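Local structure of protein BA_2500 (Bacillus anthracis, 4GUC) at residues T10-N15 with L106-Y111; Q14-L19 with I67-Y72; L18-A23 with Y110-S115. The protein is of unknown function, a small, largely beta protein of the DUF5065 family, which belongs to the E-set clan of immunoglobulin-like folds. One frame throughout, in Å; residues are numbered along the deposited sequence. Where two conformers were deposited one is given.

Overall arrangement
The first segments of the three contacts follow one another along the N-terminal part of the chain, 10-15, then 14-19, then 18-23, all within the DUF5065 domain. Contacts 1 and 2 share Gln-14 and Asn-15, contacts 2 and 3 share Leu-18 and Leu-19 of helix 16-22, and contacts 1 and 3 both use strand 109-119 and share Tyr-110. Their centres are about 9 to 10 Å apart. Contact 2 reaches strand 69-76, which belongs to the same mixed sheet. Trp-13 packs on Leu-18, Leu-19 and Asn-22, tying the loop to the helix. Together the contacts fasten the leading loop and the helix onto this sheet.

Contact 1: T10-N15 with L106-Y111; sequences TWRWQN and LGENYY
Arg-12 N donates to Tyr-110 OH at 3.2 Å, a fairly straight bond (158°) that ties the loop backbone to the end of the tyrosine. Farther out, in the Arg-12 conformer given, water 1 accepts from Arg-12 NH2 in the guanidinium plane, at 2.9 Å, and donates to both Glu-108 OE1 and Glu-108 O. A second conformer was modelled, so this bridge is doubtful as a permanent link. The charged groups themselves stay 4.5 Å apart (Arg-12 NH2 to Glu-108 OE1), beyond a salt bridge. Glu-108 sits in the type II' turn, Leu-106 to Asn-109, of the beta hairpin joining strands 98-106 and 109-119; the loop lies against the start of strand 109-119 and reaches the turn through water.

Around the bond, Trp-11, Trp-13 and Tyr-110 form an aromatic cluster. Tyr-110 CE1 comes obliquely to the Trp-11 ring, 3.8 Å from Trp-11 CG. Trp-13 turns its edge toward the face of Tyr-110 in an offset edge-to-face pair, planes at 70°. Arg-12 CB touches Tyr-110 CE2 at 3.7 Å, while Arg-12 CG, anti to the backbone N (chi1 -167°), is led out over the centre of the Trp-13 ring.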
loop_
_atom_site.group_PDB
_atom_site.type_symbol
_atom_site.label_atom_id
_atom_site.label_comp_id
_atom_site.label_asym_id
_atom_site.label_seq_id
_atom_site.Cartn_x
_atom_site.Cartn_y
_atom_site.Cartn_z
ATOM N N THR A 10 -10.005 6.402 5.506
ATOM C CA THR A 10 -11.342 5.956 5.111
ATOM C C THR A 10 -11.508 4.550 4.534
ATOM O O THR A 10 -12.637 4.057 4.352
ATOM C CB THR A 10 -11.898 6.887 3.974
ATOM O OG1 THR A 10 -11.055 6.814 2.816
ATOM C CG2 THR A 10 -12.007 8.322 4.414
ATOM N N TRP A 11 -10.400 3.884 4.256
ATOM C CA TRP A 11 -10.456 2.554 3.639
ATOM C C TRP A 11 -11.035 1.510 4.589
ATOM O O TRP A 11 -10.969 1.633 5.805
ATOM C CB TRP A 11 -9.132 2.238 2.972
ATOM C CG TRP A 11 -8.943 3.025 1.697
ATOM C CD1 TRP A 11 -9.612 4.150 1.277
ATOM C CD2 TRP A 11 -7.862 2.844 0.781
ATOM N NE1 TRP A 11 -9.068 4.614 0.096
ATOM C CE2 TRP A 11 -7.990 3.829 -0.231
ATOM C CE3 TRP A 11 -6.848 1.895 0.666
ATOM C CZ2 TRP A 11 -7.103 3.898 -1.317
ATOM C CZ3 TRP A 11 -5.967 1.995 -0.389
ATOM C CH2 TRP A 11 -6.107 2.974 -1.357
ATOM N N ARG A 12 -11.576 0.450 4.017
ATOM C CA ARG A 12 -12.250 -0.554 4.820
ATOM C C ARG A 12 -11.421 -1.307 5.869
ATOM O O ARG A 12 -11.872 -1.451 7.005
ATOM C CB ARG A 12 -12.967 -1.541 3.897
ATOM C CG ARG A 12 -13.962 -2.428 4.651
ATOM C CD ARG A 12 -14.762 -3.322 3.717
ATOM N NE ARG A 12 -15.482 -2.550 2.709
ATOM C CZ ARG A 12 -16.704 -2.040 2.865
ATOM N NH1 ARG A 12 -17.375 -2.215 3.990
ATOM N NH2 ARG A 12 -17.260 -1.362 1.877
ATOM N N TRP A 13 -10.228 -1.762 5.507
ATOM C CA TRP A 13 -9.383 -2.533 6.424
ATOM C C TRP A 13 -8.250 -1.698 7.001
ATOM O O TRP A 13 -7.317 -1.315 6.286
ATOM C CB TRP A 13 -8.828 -3.741 5.673
ATOM C CG TRP A 13 -9.879 -4.504 4.942
ATOM C CD1 TRP A 13 -9.984 -4.661 3.587
ATOM C CD2 TRP A 13 -11.033 -5.129 5.510
ATOM N NE1 TRP A 13 -11.098 -5.404 3.287
ATOM C CE2 TRP A 13 -11.762 -5.698 4.451
ATOM C CE3 TRP A 13 -11.504 -5.297 6.820
ATOM C CZ2 TRP A 13 -12.950 -6.409 4.662
ATOM C CZ3 TRP A 13 -12.683 -6.011 7.034
ATOM C CH2 TRP A 13 -13.395 -6.553 5.957
ATOM N N GLN A 14 -8.279 -1.475 8.311
ATOM C CA GLN A 14 -7.245 -0.668 8.964
ATOM C C GLN A 14 -6.476 -1.481 9.989
ATOM O O GLN A 14 -5.820 -0.935 10.863
ATOM C CB GLN A 14 -7.878 0.525 9.669
ATOM C CG GLN A 14 -8.768 1.399 8.798
ATOM C CD GLN A 14 -8.026 2.188 7.798
ATOM O OE1 GLN A 14 -6.870 2.552 8.000
ATOM N NE2 GLN A 14 -8.698 2.512 6.712
ATOM N N ASN A 15 -6.628 -2.793 9.907
ATOM C CA ASN A 15 -5.931 -3.722 10.762
ATOM C C ASN A 15 -5.300 -4.767 9.836
ATOM O O ASN A 15 -5.990 -5.277 8.950
ATOM C CB ASN A 15 -6.976 -4.312 11.721
ATOM C CG ASN A 15 -6.446 -5.373 12.550
ATOM O OD1 ASN A 15 -6.359 -6.518 12.078
ATOM N ND2 ASN A 15 -6.220 -5.085 13.823
ATOM N N LEU A 106 -9.648 -0.425 -5.692
ATOM C CA LEU A 106 -10.080 -0.394 -7.105
ATOM C C LEU A 106 -11.569 -0.625 -7.031
ATOM O O LEU A 106 -12.036 -1.742 -6.814
ATOM C CB LEU A 106 -9.395 -1.470 -7.915
ATOM C CG LEU A 106 -9.624 -1.462 -9.411
ATOM C CD1 LEU A 106 -9.037 -0.194 -10.050
ATOM C CD2 LEU A 106 -9.027 -2.727 -10.038
ATOM N N GLY A 107 -12.334 0.436 -7.201
ATOM C CA GLY A 107 -13.792 0.295 -7.040
ATOM C C GLY A 107 -14.070 -0.057 -5.583
ATOM O O GLY A 107 -13.500 0.533 -4.679
ATOM N N GLU A 108 -14.904 -1.066 -5.346
ATOM C CA GLU A 108 -15.238 -1.484 -3.987
ATOM C C GLU A 108 -14.298 -2.577 -3.473
ATOM O O GLU A 108 -14.471 -3.059 -2.346
ATOM C CB GLU A 108 -16.654 -2.084 -3.977
ATOM C CG GLU A 108 -17.777 -1.184 -4.425
ATOM C CD GLU A 108 -18.104 -0.081 -3.435
ATOM O OE1 GLU A 108 -17.400 0.013 -2.396
ATOM O OE2 GLU A 108 -19.093 0.664 -3.675
ATOM N N ASN A 109 -13.292 -2.962 -4.263
ATOM C CA ASN A 109 -12.391 -4.047 -3.894
ATOM C C ASN A 109 -11.017 -3.582 -3.461
ATOM O O ASN A 109 -10.539 -2.519 -3.858
ATOM C CB ASN A 109 -12.276 -4.995 -5.098
ATOM C CG ASN A 109 -13.623 -5.625 -5.484
ATOM O OD1 ASN A 109 -14.451 -5.948 -4.622
ATOM N ND2 ASN A 109 -13.858 -5.758 -6.778
ATOM N N TYR A 110 -10.361 -4.415 -2.670
ATOM C CA TYR A 110 -9.044 -4.126 -2.148
ATOM C C TYR A 110 -8.046 -5.229 -2.457
ATOM O O TYR A 110 -8.395 -6.408 -2.432
ATOM C CB TYR A 110 -9.082 -3.906 -0.645
ATOM C CG TYR A 110 -9.859 -2.667 -0.248
ATOM C CD1 TYR A 110 -9.242 -1.440 -0.144
ATOM C CD2 TYR A 110 -11.206 -2.731 0.034
ATOM C CE1 TYR A 110 -9.947 -0.321 0.250
ATOM C CE2 TYR A 110 -11.917 -1.621 0.389
ATOM C CZ TYR A 110 -11.269 -0.401 0.482
ATOM O OH TYR A 110 -11.959 0.732 0.891
ATOM N N TYR A 111 -6.813 -4.801 -2.700
ATOM C CA TYR A 111 -5.660 -5.642 -3.035
ATOM C C TYR A 111 -4.455 -5.253 -2.216
ATOM O O TYR A 111 -4.393 -4.095 -1.756
ATOM C CB TYR A 111 -5.328 -5.468 -4.521
ATOM C CG TYR A 111 -6.524 -5.768 -5.399
ATOM C CD1 TYR A 111 -6.742 -7.040 -5.881
ATOM C CD2 TYR A 111 -7.466 -4.783 -5.700
ATOM C CE1 TYR A 111 -7.894 -7.342 -6.655
ATOM C CE2 TYR A 111 -8.594 -5.064 -6.460
ATOM C CZ TYR A 111 -8.793 -6.327 -6.942
ATOM O OH TYR A 111 -9.927 -6.583 -7.713
HETATM O O HOH W 1 -15.792 -0.750 -0.589
HETATM O O HOH W 2 -14.757 -4.178 0.221
#

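Contact 2: Q14-L19 with I67-Y72; sequences QNYFLL and INLHRY
Gln-14 O takes two backbone donors from the other segment, Asn-68 N at 3.0 Å and Leu-69 N at 3.1 Å. The first comes in the carbonyl plane and the second from above it, so one oxygen holds the start of strand 69-76 by two neighbouring amides. Ile-67 CA adds a CA-H...O contact to the same oxygen, and Ile-67 CG2 lies against Gln-14 CB. In the Gln-14 conformer given, NE2 turns back to Trp-11 O and Asp-9, while OE1 lies within reach of water 3, which also approaches Leu-69 O.

Asn-15 is the N-cap of the helix. With CG anti to the backbone N (chi1 174°), its OD1 turns back over the first turn and accepts from Leu-18 N at 3.2 Å, in the carbonyl plane and on a lone pair. ND2 is held by Glu-66 O. The amides of Asn-15 and Asn-68 lie nearly parallel, their planes 13° apart.

Tyr-16 N donates to Asn-68 OD1 at 2.9 Å, again on a lone pair, so the side chain of Asn-68 engages an amide at the helix start. The Asn-68 chi1 of 68° sets CG between the backbone N and the carbonyl carbon, which turns OD1 to the Tyr-16 amide. From the same side chain, Asn-68 ND2 reaches Phe-17 N through water 4. Beside these polar links, Tyr-16 CB meets Leu-69 CD2, and Leu-19 CD2 meets Leu-69 CD1, both at 4.2 Å.

Helix 16-22 thus starts against the N-terminal end of strand 69-76. Tyr-16, Leu-19 and Leu-69 all continue onto Val-101 of strand 98-106, and the Tyr-16 hydroxyl reaches Ser-115 N within strand 109-119.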
loop_
_atom_site.group_PDB
_atom_site.type_symbol
_atom_site.label_atom_id
_atom_site.label_comp_id
_atom_site.label_asym_id
_atom_site.label_seq_id
_atom_site.Cartn_x
_atom_site.Cartn_y
_atom_site.Cartn_z
ATOM N N GLN A 14 -8.279 -1.475 8.311
ATOM C CA GLN A 14 -7.245 -0.668 8.964
ATOM C C GLN A 14 -6.476 -1.481 9.989
ATOM O O GLN A 14 -5.820 -0.935 10.863
ATOM C CB GLN A 14 -7.878 0.525 9.669
ATOM C CG GLN A 14 -8.768 1.399 8.798
ATOM C CD GLN A 14 -8.026 2.188 7.798
ATOM O OE1 GLN A 14 -6.870 2.552 8.000
ATOM N NE2 GLN A 14 -8.698 2.512 6.712
ATOM N N ASN A 15 -6.628 -2.793 9.907
ATOM C CA ASN A 15 -5.931 -3.722 10.762
ATOM C C ASN A 15 -5.300 -4.767 9.836
ATOM O O ASN A 15 -5.990 -5.277 8.950
ATOM C CB ASN A 15 -6.976 -4.312 11.721
ATOM C CG ASN A 15 -6.446 -5.373 12.550
ATOM O OD1 ASN A 15 -6.359 -6.518 12.078
ATOM N ND2 ASN A 15 -6.220 -5.085 13.823
ATOM N N TYR A 16 -4.023 -5.104 10.069
ATOM C CA TYR A 16 -3.317 -6.041 9.191
ATOM C C TYR A 16 -3.986 -7.417 9.165
ATOM O O TYR A 16 -4.113 -8.016 8.104
ATOM C CB TYR A 16 -1.816 -6.122 9.448
ATOM C CG TYR A 16 -1.103 -6.873 8.357
ATOM C CD1 TYR A 16 -0.669 -6.209 7.205
ATOM C CD2 TYR A 16 -0.891 -8.235 8.435
ATOM C CE1 TYR A 16 -0.040 -6.880 6.181
ATOM C CE2 TYR A 16 -0.267 -8.902 7.426
ATOM C CZ TYR A 16 0.165 -8.243 6.292
ATOM O OH TYR A 16 0.796 -8.938 5.258
ATOM N N PHE A 17 -4.396 -7.951 10.313
ATOM C CA PHE A 17 -5.058 -9.246 10.324
ATOM C C PHE A 17 -6.278 -9.222 9.384
ATOM O O PHE A 17 -6.472 -10.126 8.563
ATOM C CB PHE A 17 -5.505 -9.651 11.732
ATOM C CG PHE A 17 -6.177 -10.992 11.784
ATOM C CD1 PHE A 17 -5.472 -12.140 12.080
ATOM C CD2 PHE A 17 -7.537 -11.120 11.511
ATOM C CE1 PHE A 17 -6.111 -13.380 12.119
ATOM C CE2 PHE A 17 -8.165 -12.348 11.541
ATOM C CZ PHE A 17 -7.435 -13.474 11.829
ATOM N N LEU A 18 -7.108 -8.177 9.482
ATOM C CA LEU A 18 -8.300 -8.107 8.648
ATOM C C LEU A 18 -7.960 -7.929 7.186
ATOM O O LEU A 18 -8.588 -8.567 6.318
ATOM C CB LEU A 18 -9.269 -7.056 9.176
ATOM C CG LEU A 18 -9.983 -7.405 10.509
ATOM C CD1 LEU A 18 -10.842 -6.207 10.956
ATOM C CD2 LEU A 18 -10.829 -8.649 10.380
ATOM N N LEU A 19 -6.959 -7.126 6.907
ATOM C CA LEU A 19 -6.509 -6.913 5.515
ATOM C C LEU A 19 -6.060 -8.246 4.921
ATOM O O LEU A 19 -6.501 -8.660 3.839
ATOM C CB LEU A 19 -5.344 -5.905 5.494
ATOM C CG LEU A 19 -4.767 -5.601 4.106
ATOM C CD1 LEU A 19 -5.795 -4.777 3.287
ATOM C CD2 LEU A 19 -3.409 -4.935 4.190
ATOM N N ILE A 67 -7.093 -0.556 15.272
ATOM C CA ILE A 67 -6.387 0.072 14.143
ATOM C C ILE A 67 -4.896 -0.006 14.316
ATOM O O ILE A 67 -4.348 0.501 15.294
ATOM C CB ILE A 67 -6.808 1.558 13.957
ATOM C CG1 ILE A 67 -8.301 1.633 13.607
ATOM C CG2 ILE A 67 -5.987 2.216 12.829
ATOM C CD1 ILE A 67 -8.864 3.051 13.513
ATOM N N ASN A 68 -4.237 -0.754 13.421
ATOM C CA ASN A 68 -2.776 -0.879 13.461
ATOM C C ASN A 68 -2.076 -0.548 12.131
ATOM O O ASN A 68 -0.888 -0.800 11.981
ATOM C CB ASN A 68 -2.292 -2.213 14.049
ATOM C CG ASN A 68 -2.612 -3.415 13.171
ATOM O OD1 ASN A 68 -3.000 -3.284 12.021
ATOM N ND2 ASN A 68 -2.380 -4.613 13.710
ATOM N N LEU A 69 -2.844 -0.003 11.184
ATOM C CA LEU A 69 -2.331 0.454 9.867
ATOM C C LEU A 69 -2.403 1.995 9.874
ATOM O O LEU A 69 -3.456 2.546 10.199
ATOM C CB LEU A 69 -3.124 -0.138 8.716
ATOM C CG LEU A 69 -2.997 -1.654 8.569
ATOM C CD1 LEU A 69 -3.794 -2.147 7.335
ATOM C CD2 LEU A 69 -1.524 -2.084 8.481
ATOM N N HIS A 70 -1.305 2.690 9.584
ATOM C CA HIS A 70 -1.244 4.149 9.623
ATOM C C HIS A 70 -0.774 4.632 8.277
ATOM O O HIS A 70 0.323 4.282 7.833
ATOM C CB HIS A 70 -0.283 4.513 10.753
ATOM C CG HIS A 70 -0.619 3.800 12.030
ATOM N ND1 HIS A 70 -1.684 4.168 12.827
ATOM C CD2 HIS A 70 -0.066 2.713 12.622
ATOM C CE1 HIS A 70 -1.755 3.350 13.864
ATOM N NE2 HIS A 70 -0.783 2.460 13.764
ATOM N N ARG A 71 -1.575 5.443 7.606
ATOM C CA ARG A 71 -1.241 5.914 6.268
ATOM C C ARG A 71 -0.028 6.823 6.211
ATOM O O ARG A 71 0.047 7.810 6.932
ATOM C CB ARG A 71 -2.443 6.655 5.661
ATOM C CG ARG A 71 -2.234 6.983 4.152
ATOM C CD ARG A 71 -3.336 7.810 3.546
ATOM N NE ARG A 71 -3.439 9.135 4.157
ATOM C CZ ARG A 71 -4.318 9.504 5.101
ATOM N NH1 ARG A 71 -5.251 8.672 5.555
ATOM N NH2 ARG A 71 -4.285 10.740 5.585
ATOM N N TYR A 72 0.951 6.463 5.387
ATOM C CA TYR A 72 2.153 7.272 5.157
ATOM C C TYR A 72 2.127 7.960 3.803
ATOM O O TYR A 72 2.746 9.021 3.639
ATOM C CB TYR A 72 3.461 6.455 5.331
ATOM C CG TYR A 72 4.002 6.542 6.741
ATOM C CD1 TYR A 72 3.277 6.057 7.825
ATOM C CD2 TYR A 72 5.248 7.104 6.987
ATOM C CE1 TYR A 72 3.754 6.174 9.121
ATOM C CE2 TYR A 72 5.756 7.188 8.287
ATOM C CZ TYR A 72 5.008 6.722 9.338
ATOM O OH TYR A 72 5.492 6.810 10.641
HETATM O O HOH W 3 -5.471 4.125 9.943
HETATM O O HOH W 4 -3.121 -7.267 12.937
#

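Contact 3: L18-A23 with Y110-S115; sequences LLHHNA and YYYGGS
Helix 16-22 lies against strand 109-119 of the mixed sheet, and this contact is where residues 19-23, toward the C-terminal part of the helix, meet the strand. Tyr-112 is the centre of it. Its CG stands between the backbone N and the carbonyl carbon (chi1 75°), a rotation that sends the ring toward the helix.

The hydroxyl meets His-20: Tyr-112 OH lies 2.6 Å from His-20 ND1 in a short, noticeably bent hydrogen bond (144°), at the edge of the imidazole and near its plane. The two rings meet rim to rim, their planes at 77°. Leu-19 flanks the tyrosine, its CD2 3.9 Å from Tyr-112 CD1, while Leu-19 O is above one face of the ring, toward the rim. Leu-19 O is itself engaged by Asn-22 N and Ala-23 N.

Ala-23 points its methyl at the strand. Ala-23 CB lies 3.8 Å from Tyr-112 CD2 and 4.0 Å from Tyr-110 CB, and it touches Tyr-110 O at 3.5 Å. Immediately afterwards the chain enters strand 24-25, where Asp-24 makes backbone bonds to Tyr-110 and Tyr-112.

The bond to His-20 fixes where the hydroxyl end lies, while Leu-19 and the Ala-23 methyl, with the carbonyls of both residues also near, limit the ring's turning. The tautomer or protonation of His-20 would probably set which partner donates; a doubly protonated imidazole would have to donate from ND1.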
loop_
_atom_site.group_PDB
_atom_site.type_symbol
_atom_site.label_atom_id
_atom_site.label_comp_id
_atom_site.label_asym_id
_atom_site.label_seq_id
_atom_site.Cartn_x
_atom_site.Cartn_y
_atom_site.Cartn_z
ATOM N N LEU A 18 -7.108 -8.177 9.482
ATOM C CA LEU A 18 -8.300 -8.107 8.648
ATOM C C LEU A 18 -7.960 -7.929 7.186
ATOM O O LEU A 18 -8.588 -8.567 6.318
ATOM C CB LEU A 18 -9.269 -7.056 9.176
ATOM C CG LEU A 18 -9.983 -7.405 10.509
ATOM C CD1 LEU A 18 -10.842 -6.207 10.956
ATOM C CD2 LEU A 18 -10.829 -8.649 10.380
ATOM N N LEU A 19 -6.959 -7.126 6.907
ATOM C CA LEU A 19 -6.509 -6.913 5.515
ATOM C C LEU A 19 -6.060 -8.246 4.921
ATOM O O LEU A 19 -6.501 -8.660 3.839
ATOM C CB LEU A 19 -5.344 -5.905 5.494
ATOM C CG LEU A 19 -4.767 -5.601 4.106
ATOM C CD1 LEU A 19 -5.795 -4.777 3.287
ATOM C CD2 LEU A 19 -3.409 -4.935 4.190
ATOM N N HIS A 20 -5.224 -8.951 5.662
ATOM C CA HIS A 20 -4.677 -10.213 5.207
ATOM C C HIS A 20 -5.726 -11.288 5.074
ATOM O O HIS A 20 -5.514 -12.252 4.331
ATOM C CB HIS A 20 -3.523 -10.551 6.174
ATOM C CG HIS A 20 -2.766 -11.800 5.902
ATOM N ND1 HIS A 20 -2.109 -12.025 4.718
ATOM C CD2 HIS A 20 -2.377 -12.783 6.746
ATOM C CE1 HIS A 20 -1.434 -13.155 4.803
ATOM N NE2 HIS A 20 -1.566 -13.630 6.028
ATOM N N HIS A 21 -6.839 -11.167 5.771
ATOM C CA HIS A 21 -7.902 -12.164 5.695
ATOM C C HIS A 21 -9.074 -11.749 4.796
ATOM O O HIS A 21 -10.055 -12.480 4.682
ATOM C CB HIS A 21 -8.348 -12.577 7.116
ATOM C CG HIS A 21 -7.313 -13.403 7.824
ATOM N ND1 HIS A 21 -6.235 -12.844 8.474
ATOM C CD2 HIS A 21 -7.170 -14.748 7.945
ATOM C CE1 HIS A 21 -5.473 -13.806 8.964
ATOM N NE2 HIS A 21 -6.026 -14.967 8.675
ATOM N N ASN A 22 -8.969 -10.594 4.155
ATOM C CA ASN A 22 -10.043 -10.106 3.257
ATOM C C ASN A 22 -9.600 -9.591 1.905
ATOM O O ASN A 22 -10.245 -9.873 0.893
ATOM C CB ASN A 22 -10.813 -9.034 4.016
ATOM C CG ASN A 22 -11.646 -9.644 5.100
ATOM O OD1 ASN A 22 -12.706 -10.207 4.819
ATOM N ND2 ASN A 22 -11.208 -9.533 6.346
ATOM N N ALA A 23 -8.525 -8.834 1.854
ATOM C CA ALA A 23 -8.074 -8.293 0.578
ATOM C C ALA A 23 -7.405 -9.348 -0.255
ATOM O O ALA A 23 -6.912 -10.344 0.272
ATOM C CB ALA A 23 -7.099 -7.100 0.792
ATOM N N TYR A 110 -10.361 -4.415 -2.670
ATOM C CA TYR A 110 -9.044 -4.126 -2.148
ATOM C C TYR A 110 -8.046 -5.229 -2.457
ATOM O O TYR A 110 -8.395 -6.408 -2.432
ATOM C CB TYR A 110 -9.082 -3.906 -0.645
ATOM C CG TYR A 110 -9.859 -2.667 -0.248
ATOM C CD1 TYR A 110 -9.242 -1.440 -0.144
ATOM C CD2 TYR A 110 -11.206 -2.731 0.034
ATOM C CE1 TYR A 110 -9.947 -0.321 0.250
ATOM C CE2 TYR A 110 -11.917 -1.621 0.389
ATOM C CZ TYR A 110 -11.269 -0.401 0.482
ATOM O OH TYR A 110 -11.959 0.732 0.891
ATOM N N TYR A 111 -6.813 -4.801 -2.700
ATOM C CA TYR A 111 -5.660 -5.642 -3.035
ATOM C C TYR A 111 -4.455 -5.253 -2.216
ATOM O O TYR A 111 -4.393 -4.095 -1.756
ATOM C CB TYR A 111 -5.328 -5.468 -4.521
ATOM C CG TYR A 111 -6.524 -5.768 -5.399
ATOM C CD1 TYR A 111 -6.742 -7.040 -5.881
ATOM C CD2 TYR A 111 -7.466 -4.783 -5.700
ATOM C CE1 TYR A 111 -7.894 -7.342 -6.655
ATOM C CE2 TYR A 111 -8.594 -5.064 -6.460
ATOM C CZ TYR A 111 -8.793 -6.327 -6.942
ATOM O OH TYR A 111 -9.927 -6.583 -7.713
ATOM N N TYR A 112 -3.531 -6.170 -1.945
ATOM C CA TYR A 112 -2.352 -5.803 -1.162
ATOM C C TYR A 112 -1.170 -6.639 -1.600
ATOM O O TYR A 112 -1.349 -7.641 -2.292
ATOM C CB TYR A 112 -2.636 -5.908 0.341
ATOM C CG TYR A 112 -2.689 -7.300 0.894
ATOM C CD1 TYR A 112 -1.855 -7.710 1.954
ATOM C CD2 TYR A 112 -3.550 -8.253 0.357
ATOM C CE1 TYR A 112 -1.891 -9.021 2.436
ATOM C CE2 TYR A 112 -3.591 -9.534 0.849
ATOM C CZ TYR A 112 -2.746 -9.928 1.866
ATOM O OH TYR A 112 -2.834 -11.230 2.310
ATOM N N GLY A 113 0.033 -6.230 -1.211
ATOM C CA GLY A 113 1.257 -6.934 -1.579
ATOM C C GLY A 113 1.989 -7.604 -0.428
ATOM O O GLY A 113 3.117 -8.089 -0.610
ATOM N N GLY A 114 1.303 -7.721 0.714
ATOM C CA GLY A 114 1.863 -8.290 1.925
ATOM C C GLY A 114 2.823 -7.313 2.598
ATOM O O GLY A 114 3.378 -6.407 1.962
ATOM N N SER A 115 3.077 -7.496 3.880
ATOM C CA SER A 115 3.992 -6.615 4.563
ATOM C C SER A 115 5.444 -6.702 4.063
ATOM O O SER A 115 5.869 -7.709 3.511
ATOM C CB SER A 115 3.928 -6.921 6.056
ATOM O OG SER A 115 4.300 -8.262 6.309
#